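Local coordinates for protein QdtA (Thermoanaerobacterium thermosaccharolyticum, PDB 4ZU5) that belongs to the WxcM-like family of the cupin clan, folds as a beta-barrel subunit of a dimer, and holds thymidine in a pocket, at residues R48-L60 / A112-N124. Sequence-based numbering, arbitrary orientation.
Sequences RGYHSHKKLHQVL and ASEYYDETDYIRN. Unlike the reference sequence in segment 48-60: Ser52 (reference Ala). Unlike the reference sequence in segment 112-124: Tyr116 (reference Cys).
Asp120 reaches from the 3-10 segment 118-120 into the turn at 54-56 and is gripped by backbone amides. CG anti to the backbone N (chi1 -176°) brings its carboxylate up to the amides of Lys54, Lys55 and Leu56. OD1 takes two hydrogen bonds, from Lys54 N at 2.8 Å and from Lys55 N, both on its syn side but tilted out of the carboxylate plane; OD2 adds only weak bonds from Lys55 N and Leu56 N. Three successive N-H groups thus probably stabilise its negative charge.

Followed outward, His53 packs CB 3.4 Å from Asp120 OD2 and CG beside Asp120 O. ND1 donates to that same carbonyl at 3.0 Å, a bent bond (130° at the hydrogen) whose acceptor is tilted from the ring plane. CE1 sits over the rim of one Tyr121 face, 3.5 Å from Tyr121 CD1, and the planes meet at 76°: an edge-to-face pair. NE2 approaches His51 CD2 to 3.3 Å without bonding, and CD2 lies at the His51 ring edge, near its plane. Leu56 CD2 covers the centre of a His53 face. Tyr121 CE2 stands 3.7 Å above the centre of the His51 ring, with the two rings inclined obliquely.

Ser52 N and O bond Ile122 O and N in an antiparallel pair that sets strand 121-122 along strand 47-53, their side chains on the opposite sheet face from those of His53 and Tyr121. The Ile122 and Lys54 side chains cross at about a right angle. His57 N donates to Ser113 OG at 3.0 Å, and Ser113 N to His57 O at 2.9 Å.

Tyr121 of this aromatic cluster contacts bound thymidine, with Arg35 and Tyr116 also in the pocket; His51 and His53, beside it, probably help position its ring, consistent with a cupin beta-barrel site.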
ATOM      1  N   ARG A  48      18.836   4.269   1.090  1.00 40.85           N
ATOM      2  CA  ARG A  48      18.288   4.808  -0.157  1.00 39.39           C
ATOM      3  C   ARG A  48      17.530   6.080   0.118  1.00 38.36           C
ATOM      4  O   ARG A  48      17.544   6.569   1.254  1.00 38.36           O
ATOM      5  CB  ARG A  48      17.394   3.797  -0.882  1.00 40.54           C
ATOM      6  CG  ARG A  48      16.361   3.122  -0.017  1.00 43.74           C
ATOM      7  CD  ARG A  48      15.591   2.068  -0.811  1.00 44.95           C
ATOM      8  NE  ARG A  48      14.964   2.685  -1.978  1.00 43.22           N
ATOM      9  CZ  ARG A  48      14.808   2.106  -3.161  1.00 40.38           C
ATOM     10  NH1 ARG A  48      14.278   2.803  -4.134  1.00 38.54           N
ATOM     11  NH2 ARG A  48      15.155   0.843  -3.382  1.00 42.74           N
ATOM     12  N   GLY A  49      16.855   6.598  -0.897  1.00 35.95           N
ATOM     13  CA  GLY A  49      16.176   7.896  -0.780  1.00 38.93           C
ATOM     14  C   GLY A  49      17.053   9.019  -1.319  1.00 38.50           C
ATOM     15  O   GLY A  49      17.289   9.100  -2.504  1.00 42.09           O
ATOM     16  N   TYR A  50      17.532   9.894  -0.441  1.00 37.97           N
ATOM     17  CA  TYR A  50      18.357  11.038  -0.809  1.00 37.69           C
ATOM     18  C   TYR A  50      17.574  11.940  -1.747  1.00 37.92           C
ATOM     19  O   TYR A  50      18.032  12.230  -2.859  1.00 39.28           O
ATOM     20  CB  TYR A  50      19.676  10.612  -1.489  1.00 38.98           C
ATOM     21  CG  TYR A  50      20.591   9.756  -0.625  1.00 40.39           C
ATOM     22  CD1 TYR A  50      21.419  10.311   0.351  1.00 40.61           C
ATOM     23  CD2 TYR A  50      20.627   8.379  -0.798  1.00 40.32           C
ATOM     24  CE1 TYR A  50      22.277   9.520   1.109  1.00 41.23           C
ATOM     25  CE2 TYR A  50      21.482   7.589  -0.064  1.00 42.58           C
ATOM     26  CZ  TYR A  50      22.289   8.167   0.888  1.00 41.31           C
ATOM     27  OH  TYR A  50      23.028   7.330   1.657  1.00 48.96           O
ATOM     28  N   HIS A  51      16.437  12.458  -1.282  1.00 36.65           N
ATOM     29  CA  HIS A  51      15.665  13.389  -2.096  1.00 37.04           C
ATOM     30  C   HIS A  51      14.647  14.140  -1.272  1.00 36.30           C
ATOM     31  O   HIS A  51      14.458  13.869  -0.082  1.00 35.07           O
ATOM     32  CB  HIS A  51      15.011  12.650  -3.286  1.00 38.39           C
ATOM     33  CG  HIS A  51      13.868  11.765  -2.897  1.00 42.99           C
ATOM     34  ND1 HIS A  51      14.032  10.438  -2.569  1.00 46.70           N
ATOM     35  CD2 HIS A  51      12.552  12.035  -2.725  1.00 42.94           C
ATOM     36  CE1 HIS A  51      12.868   9.925  -2.209  1.00 44.51           C
ATOM     37  NE2 HIS A  51      11.958  10.877  -2.285  1.00 50.90           N
ATOM     38  N   SER A  52      14.111  15.181  -1.887  1.00 35.05           N
ATOM     39  CA  SER A  52      13.002  15.922  -1.361  1.00 36.14           C
ATOM     40  C   SER A  52      12.022  16.300  -2.489  1.00 39.25           C
ATOM     41  O   SER A  52      12.191  15.906  -3.655  1.00 40.55           O
ATOM     42  CB  SER A  52      13.506  17.175  -0.661  1.00 34.52           C
ATOM     43  OG  SER A  52      12.442  17.862   0.007  1.00 35.39           O
ATOM     44  N   HIS A  53      10.981  17.054  -2.139  1.00 38.30           N
ATOM     45  CA  HIS A  53      10.038  17.583  -3.128  1.00 39.70           C
ATOM     46  C   HIS A  53       9.569  18.942  -2.764  1.00 36.74           C
ATOM     47  O   HIS A  53       9.523  19.266  -1.579  1.00 39.12           O
ATOM     48  CB  HIS A  53       8.784  16.732  -3.127  1.00 43.66           C
ATOM     49  CG  HIS A  53       9.056  15.308  -3.410  1.00 40.95           C
ATOM     50  ND1 HIS A  53       9.105  14.816  -4.691  1.00 47.72           N
ATOM     51  CD2 HIS A  53       9.371  14.279  -2.592  1.00 44.55           C
ATOM     52  CE1 HIS A  53       9.364  13.519  -4.652  1.00 47.65           C
ATOM     53  NE2 HIS A  53       9.529  13.169  -3.388  1.00 44.50           N
ATOM     54  N   LYS A  54       9.103  19.685  -3.751  1.00 39.41           N
ATOM     55  CA  LYS A  54       8.483  20.989  -3.467  1.00 43.53           C
ATOM     56  C   LYS A  54       6.964  20.929  -3.262  1.00 43.34           C
ATOM     57  O   LYS A  54       6.395  21.741  -2.539  1.00 48.13           O
ATOM     58  CB  LYS A  54       8.759  22.015  -4.577  1.00 51.67           C
ATOM     59  CG  LYS A  54      10.216  22.220  -4.998  1.00 62.00           C
ATOM     60  CD  LYS A  54      10.656  21.349  -6.195  1.00 66.29           C
ATOM     61  CE  LYS A  54      10.563  22.012  -7.572  1.00 68.57           C
ATOM     62  NZ  LYS A  54      11.730  22.912  -7.825  1.00 74.10           N
ATOM     63  N   LYS A  55       6.272  20.021  -3.934  1.00 38.92           N
ATOM     64  CA  LYS A  55       4.797  20.098  -3.947  1.00 38.02           C
ATOM     65  C   LYS A  55       4.093  18.804  -3.466  1.00 33.27           C
ATOM     66  O   LYS A  55       2.905  18.787  -3.213  1.00 39.65           O
ATOM     67  CB  LYS A  55       4.337  20.418  -5.377  1.00 43.17           C
ATOM     68  CG  LYS A  55       4.546  21.896  -5.719  1.00 51.62           C
ATOM     69  CD  LYS A  55       4.758  22.209  -7.192  1.00 57.26           C
ATOM     70  CE  LYS A  55       4.115  21.174  -8.105  1.00 64.53           C
ATOM     71  NZ  LYS A  55       3.993  21.685  -9.505  1.00 68.93           N
ATOM     72  N   LEU A  56       4.818  17.721  -3.422  1.00 31.53           N
ATOM     73  CA  LEU A  56       4.298  16.410  -3.115  1.00 32.54           C
ATOM     74  C   LEU A  56       4.093  16.214  -1.602  1.00 36.23           C
ATOM     75  O   LEU A  56       4.919  16.622  -0.798  1.00 33.34           O
ATOM     76  CB  LEU A  56       5.291  15.384  -3.640  1.00 32.93           C
ATOM     77  CG  LEU A  56       4.876  13.924  -3.525  1.00 33.39           C
ATOM     78  CD1 LEU A  56       3.634  13.681  -4.379  1.00 31.21           C
ATOM     79  CD2 LEU A  56       5.966  12.953  -3.929  1.00 35.99           C
ATOM     80  N   HIS A  57       3.034  15.481  -1.240  1.00 30.77           N
ATOM     81  CA  HIS A  57       2.770  15.115   0.146  1.00 31.73           C
ATOM     82  C   HIS A  57       2.733  13.597   0.079  1.00 32.83           C
ATOM     83  O   HIS A  57       2.275  13.037  -0.915  1.00 30.69           O
ATOM     84  CB  HIS A  57       1.449  15.726   0.648  1.00 31.91           C
ATOM     85  CG  HIS A  57       1.450  17.223   0.707  1.00 27.92           C
ATOM     86  ND1 HIS A  57       1.593  17.942   1.876  1.00 32.01           N
ATOM     87  CD2 HIS A  57       1.254  18.140  -0.269  1.00 29.34           C
ATOM     88  CE1 HIS A  57       1.600  19.239   1.597  1.00 30.98           C
ATOM     89  NE2 HIS A  57       1.411  19.379   0.297  1.00 30.74           N
ATOM     90  N   GLN A  58       3.309  12.953   1.089  1.00 27.42           N
ATOM     91  CA  GLN A  58       3.459  11.518   1.137  1.00 29.86           C
ATOM     92  C   GLN A  58       3.198  11.049   2.544  1.00 28.13           C
ATOM     93  O   GLN A  58       3.406  11.806   3.506  1.00 27.41           O
ATOM     94  CB  GLN A  58       4.931  11.207   0.859  1.00 34.97           C
ATOM     95  CG  GLN A  58       5.345  11.458  -0.569  1.00 38.60           C
ATOM     96  CD  GLN A  58       6.689  10.786  -0.860  1.00 41.14           C
ATOM     97  OE1 GLN A  58       7.572  10.718  -0.013  1.00 38.00           O
ATOM     98  NE2 GLN A  58       6.813  10.239  -2.047  1.00 43.75           N
ATOM     99  N   VAL A  59       2.831   9.780   2.659  1.00 27.27           N
ATOM    100  CA  VAL A  59       2.795   9.066   3.914  1.00 26.43           C
ATOM    101  C   VAL A  59       3.552   7.777   3.725  1.00 28.58           C
ATOM    102  O   VAL A  59       3.249   7.006   2.847  1.00 27.74           O
ATOM    103  CB  VAL A  59       1.351   8.808   4.334  1.00 25.67           C
ATOM    104  CG1 VAL A  59       1.236   7.878   5.525  1.00 25.61           C
ATOM    105  CG2 VAL A  59       0.679  10.142   4.688  1.00 23.58           C
ATOM    106  N   LEU A  60       4.488   7.524   4.617  1.00 28.20           N
ATOM    107  CA  LEU A  60       5.272   6.298   4.587  1.00 28.28           C
ATOM    108  C   LEU A  60       4.779   5.344   5.663  1.00 28.14           C
ATOM    109  O   LEU A  60       4.514   5.746   6.809  1.00 29.19           O
ATOM    110  CB  LEU A  60       6.760   6.608   4.841  1.00 28.21           C
ATOM    111  CG  LEU A  60       7.632   7.132   3.698  1.00 31.32           C
ATOM    112  CD1 LEU A  60       7.030   8.356   3.006  1.00 30.51           C
ATOM    113  CD2 LEU A  60       9.041   7.482   4.152  1.00 32.32           C
ATOM    114  N   ALA A 112       1.099   8.761  -2.068  1.00 28.53           N
ATOM    115  CA  ALA A 112       1.579  10.004  -2.636  1.00 27.41           C
ATOM    116  C   ALA A 112       0.410  10.769  -3.193  1.00 31.46           C
ATOM    117  O   ALA A 112      -0.490  10.172  -3.793  1.00 30.26           O
ATOM    118  CB  ALA A 112       2.587   9.735  -3.744  1.00 27.77           C
ATOM    119  N   SER A 113       0.454  12.081  -2.999  1.00 32.19           N
ATOM    120  CA  SER A 113      -0.617  13.012  -3.396  1.00 31.64           C
ATOM    121  C   SER A 113      -0.626  13.407  -4.896  1.00 32.85           C
ATOM    122  O   SER A 113      -1.586  14.028  -5.341  1.00 32.79           O
ATOM    123  CB  SER A 113      -0.551  14.300  -2.552  1.00 33.00           C
ATOM    124  OG  SER A 113       0.534  15.136  -2.905  1.00 30.95           O
ATOM    125  N   GLU A 114       0.409  13.056  -5.635  1.00 32.47           N
ATOM    126  CA  GLU A 114       0.453  13.332  -7.053  1.00 34.66           C
ATOM    127  C   GLU A 114       1.076  12.235  -7.837  1.00 31.93           C
ATOM    128  O   GLU A 114       1.877  11.455  -7.357  1.00 32.56           O
ATOM    129  CB  GLU A 114       1.264  14.599  -7.330  1.00 34.78           C
ATOM    130  CG  GLU A 114       0.735  15.830  -6.645  1.00 36.64           C
ATOM    131  CD  GLU A 114      -0.598  16.307  -7.181  1.00 39.94           C
ATOM    132  OE1 GLU A 114      -1.084  15.805  -8.237  1.00 46.71           O
ATOM    133  OE2 GLU A 114      -1.137  17.200  -6.497  1.00 42.43           O
ATOM    134  N   TYR A 115       0.727  12.173  -9.120  1.00 37.97           N
ATOM    135  CA  TYR A 115       1.531  11.331 -10.014  1.00 39.25           C
ATOM    136  C   TYR A 115       2.976  11.789 -10.046  1.00 40.37           C
ATOM    137  O   TYR A 115       3.264  12.957  -9.825  1.00 39.17           O
ATOM    138  CB  TYR A 115       0.988  11.363 -11.458  1.00 47.73           C
ATOM    139  CG  TYR A 115      -0.495  11.024 -11.546  1.00 47.32           C
ATOM    140  CD1 TYR A 115      -1.461  12.033 -11.539  1.00 56.60           C
ATOM    141  CD2 TYR A 115      -0.923   9.695 -11.598  1.00 55.24           C
ATOM    142  CE1 TYR A 115      -2.820  11.734 -11.592  1.00 59.62           C
ATOM    143  CE2 TYR A 115      -2.273   9.377 -11.683  1.00 51.83           C
ATOM    144  CZ  TYR A 115      -3.222  10.395 -11.676  1.00 61.48           C
ATOM    145  OH  TYR A 115      -4.574  10.103 -11.759  1.00 59.09           O
ATOM    146  N   TYR A 116       3.854  10.842 -10.326  1.00 36.05           N
ATOM    147  CA  TYR A 116       5.261  11.070 -10.520  1.00 44.18           C
ATOM    148  C   TYR A 116       5.544  12.225 -11.446  1.00 40.94           C
ATOM    149  O   TYR A 116       4.964  12.307 -12.511  1.00 44.76           O
ATOM    150  CB  TYR A 116       5.899   9.823 -11.085  1.00 44.43           C
ATOM    151  CG  TYR A 116       7.357  10.026 -11.349  1.00 55.77           C
ATOM    152  CD1 TYR A 116       8.271  10.092 -10.297  1.00 58.67           C
ATOM    153  CD2 TYR A 116       7.831  10.180 -12.646  1.00 53.92           C
ATOM    154  CE1 TYR A 116       9.624  10.256 -10.530  1.00 59.74           C
ATOM    155  CE2 TYR A 116       9.179  10.362 -12.879  1.00 61.02           C
ATOM    156  CZ  TYR A 116      10.066  10.404 -11.822  1.00 60.35           C
ATOM    157  OH  TYR A 116      11.399  10.580 -12.080  1.00 64.63           O
ATOM    158  N   ASP A 117       6.375  13.153 -10.978  1.00 43.32           N
ATOM    159  CA  ASP A 117       6.771  14.346 -11.713  1.00 42.56           C
ATOM    160  C   ASP A 117       8.267  14.507 -11.445  1.00 47.15           C
ATOM    161  O   ASP A 117       8.628  14.937 -10.356  1.00 39.12           O
ATOM    162  CB  ASP A 117       6.023  15.551 -11.166  1.00 46.04           C
ATOM    163  CG  ASP A 117       6.332  16.848 -11.907  1.00 50.53           C
ATOM    164  OD1 ASP A 117       7.136  16.805 -12.863  1.00 48.92           O
ATOM    165  OD2 ASP A 117       5.781  17.901 -11.480  1.00 48.10           O
ATOM    166  N   GLU A 118       9.125  14.115 -12.386  1.00 45.08           N
ATOM    167  CA  GLU A 118      10.562  14.270 -12.197  1.00 51.22           C
ATOM    168  C   GLU A 118      10.923  15.703 -11.832  1.00 49.25           C
ATOM    169  O   GLU A 118      11.747  15.909 -10.954  1.00 51.81           O
ATOM    170  CB  GLU A 118      11.380  13.802 -13.416  1.00 57.65           C
ATOM    171  CG  GLU A 118      12.896  13.819 -13.192  1.00 63.12           C
ATOM    172  CD  GLU A 118      13.376  13.094 -11.923  1.00 72.49           C
ATOM    173  OE1 GLU A 118      12.756  12.083 -11.521  1.00 80.57           O
ATOM    174  OE2 GLU A 118      14.394  13.510 -11.307  1.00 73.10           O
ATOM    175  N   THR A 119      10.247  16.690 -12.410  1.00 47.37           N
ATOM    176  CA  THR A 119      10.530  18.071 -12.043  1.00 48.12           C
ATOM    177  C   THR A 119      10.264  18.446 -10.590  1.00 48.71           C
ATOM    178  O   THR A 119      10.535  19.573 -10.205  1.00 45.92           O
ATOM    179  CB  THR A 119       9.785  19.100 -12.924  1.00 45.70           C
ATOM    180  OG1 THR A 119       8.441  19.323 -12.470  1.00 46.48           O
ATOM    181  CG2 THR A 119       9.785  18.694 -14.404  1.00 49.95           C
ATOM    182  N   ASP A 120       9.642  17.579  -9.794  1.00 45.34           N
ATOM    183  CA  ASP A 120       9.391  17.941  -8.403  1.00 42.74           C
ATOM    184  C   ASP A 120      10.240  17.066  -7.524  1.00 43.96           C
ATOM    185  O   ASP A 120      10.107  17.112  -6.316  1.00 43.65           O
ATOM    186  CB  ASP A 120       7.896  17.772  -8.065  1.00 46.54           C
ATOM    187  CG  ASP A 120       7.552  18.236  -6.662  1.00 46.50           C
ATOM    188  OD1 ASP A 120       8.003  19.338  -6.270  1.00 45.02           O
ATOM    189  OD2 ASP A 120       6.901  17.459  -5.923  1.00 42.34           O
ATOM    190  N   TYR A 121      11.075  16.233  -8.136  1.00 41.90           N
ATOM    191  CA  TYR A 121      11.925  15.323  -7.390  1.00 46.97           C
ATOM    192  C   TYR A 121      13.221  16.080  -7.244  1.00 46.98           C
ATOM    193  O   TYR A 121      13.937  16.181  -8.216  1.00 50.01           O
ATOM    194  CB  TYR A 121      12.201  14.050  -8.199  1.00 49.33           C
ATOM    195  CG  TYR A 121      11.791  12.763  -7.550  1.00 59.85           C
ATOM    196  CD1 TYR A 121      10.491  12.271  -7.728  1.00 70.83           C
ATOM    197  CD2 TYR A 121      12.685  12.017  -6.786  1.00 63.26           C
ATOM    198  CE1 TYR A 121      10.075  11.084  -7.145  1.00 79.43           C
ATOM    199  CE2 TYR A 121      12.290  10.810  -6.206  1.00 73.00           C
ATOM    200  CZ  TYR A 121      10.978  10.340  -6.389  1.00 83.35           C
ATOM    201  OH  TYR A 121      10.533   9.135  -5.849  1.00 87.74           O
ATOM    202  N   ILE A 122      13.479  16.691  -6.092  1.00 46.12           N
ATOM    203  CA  ILE A 122      14.741  17.374  -5.857  1.00 44.30           C
ATOM    204  C   ILE A 122      15.799  16.358  -5.455  1.00 42.26           C
ATOM    205  O   ILE A 122      15.740  15.767  -4.370  1.00 43.98           O
ATOM    206  CB  ILE A 122      14.660  18.390  -4.727  1.00 45.08           C
ATOM    207  CG1 ILE A 122      13.597  19.452  -5.014  1.00 48.38           C
ATOM    208  CG2 ILE A 122      16.019  19.050  -4.549  1.00 46.50           C
ATOM    209  CD1 ILE A 122      13.357  20.363  -3.826  1.00 50.81           C
ATOM    210  N   ARG A 123      16.781  16.146  -6.324  1.00 43.51           N
ATOM    211  CA  ARG A 123      17.850  15.192  -6.034  1.00 44.15           C
ATOM    212  C   ARG A 123      19.187  15.870  -5.711  1.00 41.30           C
ATOM    213  O   ARG A 123      20.082  15.258  -5.183  1.00 37.50           O
ATOM    214  CB  ARG A 123      18.040  14.248  -7.214  1.00 50.57           C
ATOM    215  CG  ARG A 123      16.986  13.162  -7.242  1.00 59.52           C
ATOM    216  CD  ARG A 123      16.821  12.533  -8.623  1.00 66.51           C
ATOM    217  NE  ARG A 123      15.630  11.686  -8.656  1.00 75.06           N
ATOM    218  CZ  ARG A 123      15.449  10.620  -7.874  1.00 80.93           C
ATOM    219  NH1 ARG A 123      16.386  10.230  -7.010  1.00 85.96           N
ATOM    220  NH2 ARG A 123      14.320   9.933  -7.956  1.00 82.15           N
ATOM    221  N   ASN A 124      19.310  17.139  -6.039  1.00 44.96           N
ATOM    222  CA  ASN A 124      20.539  17.857  -5.748  1.00 42.29           C
ATOM    223  C   ASN A 124      20.506  18.412  -4.351  1.00 37.20           C
ATOM    224  O   ASN A 124      19.715  19.288  -4.030  1.00 36.74           O
ATOM    225  CB  ASN A 124      20.744  18.984  -6.747  1.00 46.20           C
ATOM    226  CG  ASN A 124      22.096  19.641  -6.588  1.00 43.57           C
ATOM    227  OD1 ASN A 124      22.353  20.325  -5.616  1.00 49.05           O
ATOM    228  ND2 ASN A 124      22.978  19.396  -7.532  1.00 49.61           N
TER
HETATM  229  O   HOH W   1      20.205  12.635  -4.307  1.00 42.09           O